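Local coordinates for lactate dehydrogenase (Eimeria maxima, PDB 6CT6), which probably catalyses the NADH-dependent reduction of pyruvate to lactate and is captured here with NADH and the pyruvate analogue oxamate, at residues S162-R165 / R166-D170; G240-Y243 / Y244-T248. All coordinates share one frame; numbering follows the deposited sequence.

Contact 1 (162-170) is a run of the helix 157-172, and contact 2 (240-248) is the loop after helix 216-237 together with the first turn of helix 244-259. Their centres lie about 16 Å apart, yet they meet at the substrate site, where NH2 of Arg-163 packs against CB of Ala-242 at 3.7 Å. Both touch oxamate: contact 1 through the guanidinium of Arg-163, contact 2 through Ser-241 and Ala-242, with Arg-100, Asn-132 and His-187 completing its polar surroundings. Contact 2 also borders the nicotinamide, and the Arg-163 side chain comes to about 6 Å (nearest atoms) from the bound NADH. Both face the second subunit, so pocket and dimer interface share these elements.

Contact 1: residues S162-R165 / R166-D170; sequences SRLR and RMIAD. With OXM (oxamic acid), chain F.
Met-167 folds back over the carbonyl of Arg-163 within one alpha-helix, 157-172, whose middle turns carry the substrate-binding arginine of the lactate dehydrogenase fold. Backbone bonds of the i to i+4 kind run from Arg-166 N to Ser-162 O, Met-167 N to Arg-163 O, Ile-168 N to Leu-164 O and Ala-169 N to Arg-165 O; the third is nearly straight, at 175°. Side-chain packing follows the same spacing. CE of Met-167, brought round by a bend at chi3 (-105°), comes to 3.3 Å from Arg-163 O, and CD1 of Leu-164 makes apolar contact with CG1 of Ile-168 at 4.2 Å; Leu-164 also touches Ile-198, and Ile-168 touches Val-179. The three arginines leave the helix in different directions. Arg-166 NE forms a salt bridge with Asp-170 OD2 at 2.9 Å, reaching the syn side of the carboxylate, while its NH1 and NH2 bond to Ile-64 and Thr-65 of the second subunit. NH2 of Arg-165 bonds to Pro-176 O of its own chain and forms a salt bridge to Asp-61 of that subunit. Arg-163, extended from CG to NE, presents its guanidinium edge to the oxamate carboxylate: NH1 donates to O2 at 3.0 Å and NH2 to O3 at 3.0 Å, both with N-H...O angles of 168°.

Contact 2: residues G240-Y243 / Y244-T248; sequences GSAY and YAPGT. With OXM (oxamic acid), chain F; NAI (1,4-dihydronicotinamide adenine dinucleotide), chain D.
Two consecutive tyrosines, Tyr-243 and Tyr-244, send their rings out side by side and share one water between their hydroxyls, 2.7 Å from Tyr-243 OH and 2.8 Å from Tyr-244 OH. The rings meet obliquely, their planes at 38° and their centroids 4.7 Å apart. CE1 of Tyr-243 sits over one face of the Tyr-244 ring, displaced toward its rim, and approaches CE2 of Tyr-244 at 3.5 Å. Tyr-243 reaches this place with CG held between its backbone N and carbonyl carbon (chi1 47°). Beyond the pair, Tyr-243 packs on Met-19, Ile-20 and Thr-23 of helix 19-31, and the Tyr-244 ring meets Phe-26 of the second subunit.

Tyr-243 is also the N-cap residue of helix 244-259. Its carbonyl oxygen accepts a bond from Gly-247 N at 3.2 Å, the donor standing well above the carbonyl plane. The amides of Tyr-243, Tyr-244 and Ala-245 are taken up by the carboxylate of Asp-52 of the second subunit, which thus binds the start of this helix.

On the ligand side, Pro-246 CG rests against Ala-242 O at 3.6 Å and lies 3.9 Å from the nicotinamide C4N, the carbon that gives up hydride in this family. Ala-242 CB and Ser-241 CB border oxamate, the latter 3.5 Å from N1. Loop and helix start together form one wall of the nicotinamide and substrate pocket of a lactate dehydrogenase.

Contact 1: residues S162-R165 / R166-D170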
loop_
_atom_site.group_PDB
_atom_site.type_symbol
_atom_site.label_atom_id
_atom_site.label_comp_id
_atom_site.label_asym_id
_atom_site.label_seq_id
_atom_site.Cartn_x
_atom_site.Cartn_y
_atom_site.Cartn_z
ATOM N N SER B 162 9.745 15.425 3.618
ATOM C CA SER B 162 8.350 15.261 4.014
ATOM C C SER B 162 8.218 15.096 5.519
ATOM O O SER B 162 7.202 15.494 6.100
ATOM C CB SER B 162 7.729 14.059 3.304
ATOM O OG SER B 162 8.147 12.840 3.901
ATOM N N ARG B 163 9.230 14.516 6.164
ATOM C CA ARG B 163 9.189 14.332 7.609
ATOM C C ARG B 163 9.418 15.654 8.332
ATOM O O ARG B 163 8.708 15.983 9.289
ATOM C CB ARG B 163 10.227 13.284 8.012
ATOM C CG ARG B 163 9.946 11.918 7.395
ATOM C CD ARG B 163 11.126 10.973 7.484
ATOM N NE ARG B 163 10.721 9.584 7.268
ATOM C CZ ARG B 163 11.563 8.580 7.037
ATOM N NH1 ARG B 163 12.870 8.800 6.977
ATOM N NH2 ARG B 163 11.098 7.351 6.857
ATOM N N LEU B 164 10.412 16.426 7.887
ATOM C CA LEU B 164 10.578 17.788 8.380
ATOM C C LEU B 164 9.286 18.581 8.235
ATOM O O LEU B 164 8.836 19.239 9.180
ATOM C CB LEU B 164 11.716 18.480 7.626
ATOM C CG LEU B 164 11.871 19.984 7.869
ATOM C CD1 LEU B 164 12.132 20.277 9.341
ATOM C CD2 LEU B 164 12.986 20.544 7.002
ATOM N N ARG B 165 8.675 18.528 7.046
ATOM C CA ARG B 165 7.491 19.338 6.779
ATOM C C ARG B 165 6.311 18.916 7.651
ATOM O O ARG B 165 5.545 19.767 8.117
ATOM C CB ARG B 165 7.122 19.248 5.299
ATOM C CG ARG B 165 8.143 19.879 4.358
ATOM C CD ARG B 165 7.884 19.503 2.905
ATOM N NE ARG B 165 6.494 19.745 2.516
ATOM C CZ ARG B 165 5.635 18.814 2.102
ATOM N NH1 ARG B 165 5.998 17.541 1.988
ATOM N NH2 ARG B 165 4.399 19.165 1.784
ATOM N N ARG B 166 6.143 17.611 7.878
ATOM C CA ARG B 166 5.028 17.140 8.696
ATOM C C ARG B 166 5.113 17.691 10.112
ATOM O O ARG B 166 4.093 18.050 10.711
ATOM C CB ARG B 166 5.007 15.608 8.722
ATOM C CG ARG B 166 3.999 14.992 9.697
ATOM C CD ARG B 166 2.569 15.095 9.192
ATOM N NE ARG B 166 1.603 14.914 10.273
ATOM C CZ ARG B 166 0.366 14.448 10.116
ATOM N NH1 ARG B 166 -0.075 14.090 8.917
ATOM N NH2 ARG B 166 -0.431 14.327 11.168
ATOM N N MET B 167 6.323 17.760 10.666
ATOM C CA MET B 167 6.482 18.174 12.057
ATOM C C MET B 167 6.236 19.669 12.222
ATOM O O MET B 167 5.575 20.094 13.177
ATOM C CB MET B 167 7.877 17.781 12.546
ATOM C CG MET B 167 8.044 16.273 12.691
ATOM S SD MET B 167 9.630 15.746 13.371
ATOM C CE MET B 167 10.446 15.128 11.900
ATOM N N ILE B 168 6.758 20.482 11.303
ATOM C CA ILE B 168 6.450 21.911 11.305
ATOM C C ILE B 168 4.946 22.121 11.167
ATOM O O ILE B 168 4.341 22.923 11.890
ATOM C CB ILE B 168 7.223 22.622 10.179
ATOM C CG1 ILE B 168 8.735 22.545 10.429
ATOM C CG2 ILE B 168 6.757 24.071 10.016
ATOM C CD1 ILE B 168 9.232 23.352 11.620
ATOM N N ALA B 169 4.323 21.399 10.229
ATOM C CA ALA B 169 2.889 21.539 10.000
ATOM C C ALA B 169 2.085 21.218 11.252
ATOM O O ALA B 169 1.146 21.946 11.596
ATOM C CB ALA B 169 2.462 20.637 8.842
ATOM N N ASP B 170 2.427 20.127 11.945
ATOM C CA ASP B 170 1.698 19.765 13.157
ATOM C C ASP B 170 1.915 20.795 14.258
ATOM O O ASP B 170 1.008 21.065 15.054
ATOM C CB ASP B 170 2.123 18.377 13.642
ATOM C CG ASP B 170 1.651 17.264 12.727
ATOM O OD1 ASP B 170 0.728 17.507 11.919
ATOM O OD2 ASP B 170 2.195 16.144 12.820
HETATM C C1 OXM F . 15.341 4.413 5.705
HETATM N N1 OXM F . 15.253 3.190 6.489
HETATM O O1 OXM F . 16.159 4.512 4.847
HETATM C C2 OXM F . 14.386 5.576 5.983
HETATM O O2 OXM F . 14.834 6.744 6.111
HETATM O O3 OXM F . 13.148 5.372 6.079
#

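Contact 2: residues G240-Y243 / Y244-T248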
loop_
_atom_site.group_PDB
_atom_site.type_symbol
_atom_site.label_atom_id
_atom_site.label_comp_id
_atom_site.label_asym_id
_atom_site.label_seq_id
_atom_site.Cartn_x
_atom_site.Cartn_y
_atom_site.Cartn_z
ATOM N N GLY B 240 12.023 -4.663 9.456
ATOM C CA GLY B 240 11.991 -3.842 8.268
ATOM C C GLY B 240 12.024 -2.358 8.589
ATOM O O GLY B 240 12.241 -1.930 9.727
ATOM N N SER B 241 11.796 -1.559 7.545
ATOM C CA SER B 241 11.856 -0.107 7.642
ATOM C C SER B 241 10.663 0.484 6.898
ATOM O O SER B 241 9.821 -0.241 6.362
ATOM C CB SER B 241 13.200 0.408 7.106
ATOM O OG SER B 241 13.538 -0.208 5.874
ATOM N N ALA B 242 10.588 1.813 6.874
ATOM C CA ALA B 242 9.431 2.488 6.298
ATOM C C ALA B 242 9.244 2.082 4.841
ATOM O O ALA B 242 10.208 1.816 4.119
ATOM C CB ALA B 242 9.594 4.007 6.393
ATOM N N TYR B 243 7.983 2.046 4.399
ATOM C CA TYR B 243 7.717 1.782 2.987
ATOM C C TYR B 243 6.579 2.581 2.367
ATOM O O TYR B 243 6.561 2.700 1.138
ATOM C CB TYR B 243 7.456 0.285 2.746
ATOM C CG TYR B 243 6.499 -0.411 3.697
ATOM C CD1 TYR B 243 5.170 -0.629 3.347
ATOM C CD2 TYR B 243 6.939 -0.894 4.924
ATOM C CE1 TYR B 243 4.304 -1.291 4.205
ATOM C CE2 TYR B 243 6.080 -1.556 5.784
ATOM C CZ TYR B 243 4.768 -1.749 5.420
ATOM O OH TYR B 243 3.913 -2.407 6.276
ATOM N N TYR B 244 5.650 3.164 3.128
ATOM C CA TYR B 244 4.584 3.937 2.496
ATOM C C TYR B 244 5.106 5.267 1.964
ATOM O O TYR B 244 5.053 5.528 0.757
ATOM C CB TYR B 244 3.428 4.147 3.474
ATOM C CG TYR B 244 2.643 2.882 3.709
ATOM C CD1 TYR B 244 1.896 2.311 2.688
ATOM C CD2 TYR B 244 2.665 2.247 4.943
ATOM C CE1 TYR B 244 1.186 1.148 2.891
ATOM C CE2 TYR B 244 1.956 1.084 5.156
ATOM C CZ TYR B 244 1.219 0.538 4.127
ATOM O OH TYR B 244 0.511 -0.621 4.328
ATOM N N ALA B 245 5.620 6.123 2.846
ATOM C CA ALA B 245 6.145 7.405 2.389
ATOM C C ALA B 245 7.302 7.248 1.408
ATOM O O ALA B 245 7.371 8.036 0.450
ATOM C CB ALA B 245 6.558 8.259 3.594
ATOM N N PRO B 246 8.227 6.294 1.572
ATOM C CA PRO B 246 9.262 6.113 0.538
ATOM C C PRO B 246 8.706 5.761 -0.833
ATOM O O PRO B 246 9.195 6.284 -1.845
ATOM C CB PRO B 246 10.125 4.977 1.107
ATOM C CG PRO B 246 9.944 5.065 2.575
ATOM C CD PRO B 246 8.539 5.546 2.802
ATOM N N GLY B 247 7.709 4.875 -0.902
ATOM C CA GLY B 247 7.166 4.486 -2.193
ATOM C C GLY B 247 6.445 5.627 -2.887
ATOM O O GLY B 247 6.590 5.823 -4.098
ATOM N N THR B 248 5.664 6.398 -2.131
ATOM C CA THR B 248 4.946 7.527 -2.712
ATOM C C THR B 248 5.913 8.604 -3.192
ATOM O O THR B 248 5.714 9.190 -4.259
ATOM C CB THR B 248 3.962 8.085 -1.686
ATOM O OG1 THR B 248 3.128 7.025 -1.199
ATOM C CG2 THR B 248 3.081 9.171 -2.289
HETATM C C1 OXM F . 15.341 4.413 5.705
HETATM N N1 OXM F . 15.253 3.190 6.489
HETATM O O1 OXM F . 16.159 4.512 4.847
HETATM C C2 OXM F . 14.386 5.576 5.983
HETATM O O2 OXM F . 14.834 6.744 6.111
HETATM O O3 OXM F . 13.148 5.372 6.079
HETATM P PA NAI D . 12.526 -5.666 0.848
HETATM O O1A NAI D . 13.502 -6.690 1.382
HETATM O O2A NAI D . 11.078 -5.722 1.273
HETATM O O5B NAI D . 12.578 -5.753 -0.756
HETATM C C5B NAI D . 13.814 -5.939 -1.439
HETATM C C4B NAI D . 13.569 -6.908 -2.582
HETATM O O4B NAI D . 14.653 -6.912 -3.514
HETATM C C3B NAI D . 13.413 -8.344 -2.092
HETATM O O3B NAI D . 12.108 -8.821 -2.427
HETATM C C2B NAI D . 14.492 -9.124 -2.819
HETATM O O2B NAI D . 14.075 -10.438 -3.193
HETATM C C1B NAI D . 14.717 -8.237 -4.029
HETATM N N9A NAI D . 15.974 -8.479 -4.769
HETATM C C8A NAI D . 17.161 -8.942 -4.324
HETATM N N7A NAI D . 18.048 -9.016 -5.355
HETATM C C5A NAI D . 17.417 -8.603 -6.471
HETATM C C6A NAI D . 17.744 -8.425 -7.899
HETATM N N6A NAI D . 18.973 -8.715 -8.374
HETATM N N1A NAI D . 16.774 -7.962 -8.720
HETATM C C2A NAI D . 15.538 -7.662 -8.274
HETATM N N3A NAI D . 15.177 -7.803 -6.991
HETATM C C4A NAI D . 16.054 -8.257 -6.071
HETATM O O3 NAI D . 13.119 -4.195 1.162
HETATM P PN NAI D . 12.290 -2.809 1.075
HETATM O O1N NAI D . 11.619 -2.565 2.406
HETATM O O2N NAI D . 11.473 -2.802 -0.196
HETATM O O5D NAI D . 13.496 -1.751 0.934
HETATM C C5D NAI D . 14.325 -1.795 -0.222
HETATM C C4D NAI D . 15.509 -0.846 -0.110
HETATM O O4D NAI D . 15.073 0.512 0.042
HETATM C C3D NAI D . 16.367 -1.170 1.103
HETATM O O3D NAI D . 17.744 -1.108 0.723
HETATM C C2D NAI D . 16.034 -0.074 2.089
HETATM O O2D NAI D . 17.085 0.187 3.020
HETATM C C1D NAI D . 15.795 1.085 1.136
HETATM N N1N NAI D . 15.098 2.255 1.686
HETATM C C2N NAI D . 15.492 3.429 1.190
HETATM C C3N NAI D . 14.935 4.625 1.584
HETATM C C7N NAI D . 15.473 5.879 0.958
HETATM O O7N NAI D . 16.176 5.789 -0.036
HETATM N N7N NAI D . 15.193 7.057 1.500
HETATM C C4N NAI D . 13.831 4.670 2.605
HETATM C C5N NAI D . 13.484 3.331 3.076
HETATM C C6N NAI D . 14.118 2.185 2.596
HETATM O O HOH W 1 1.168 -2.436 6.311
#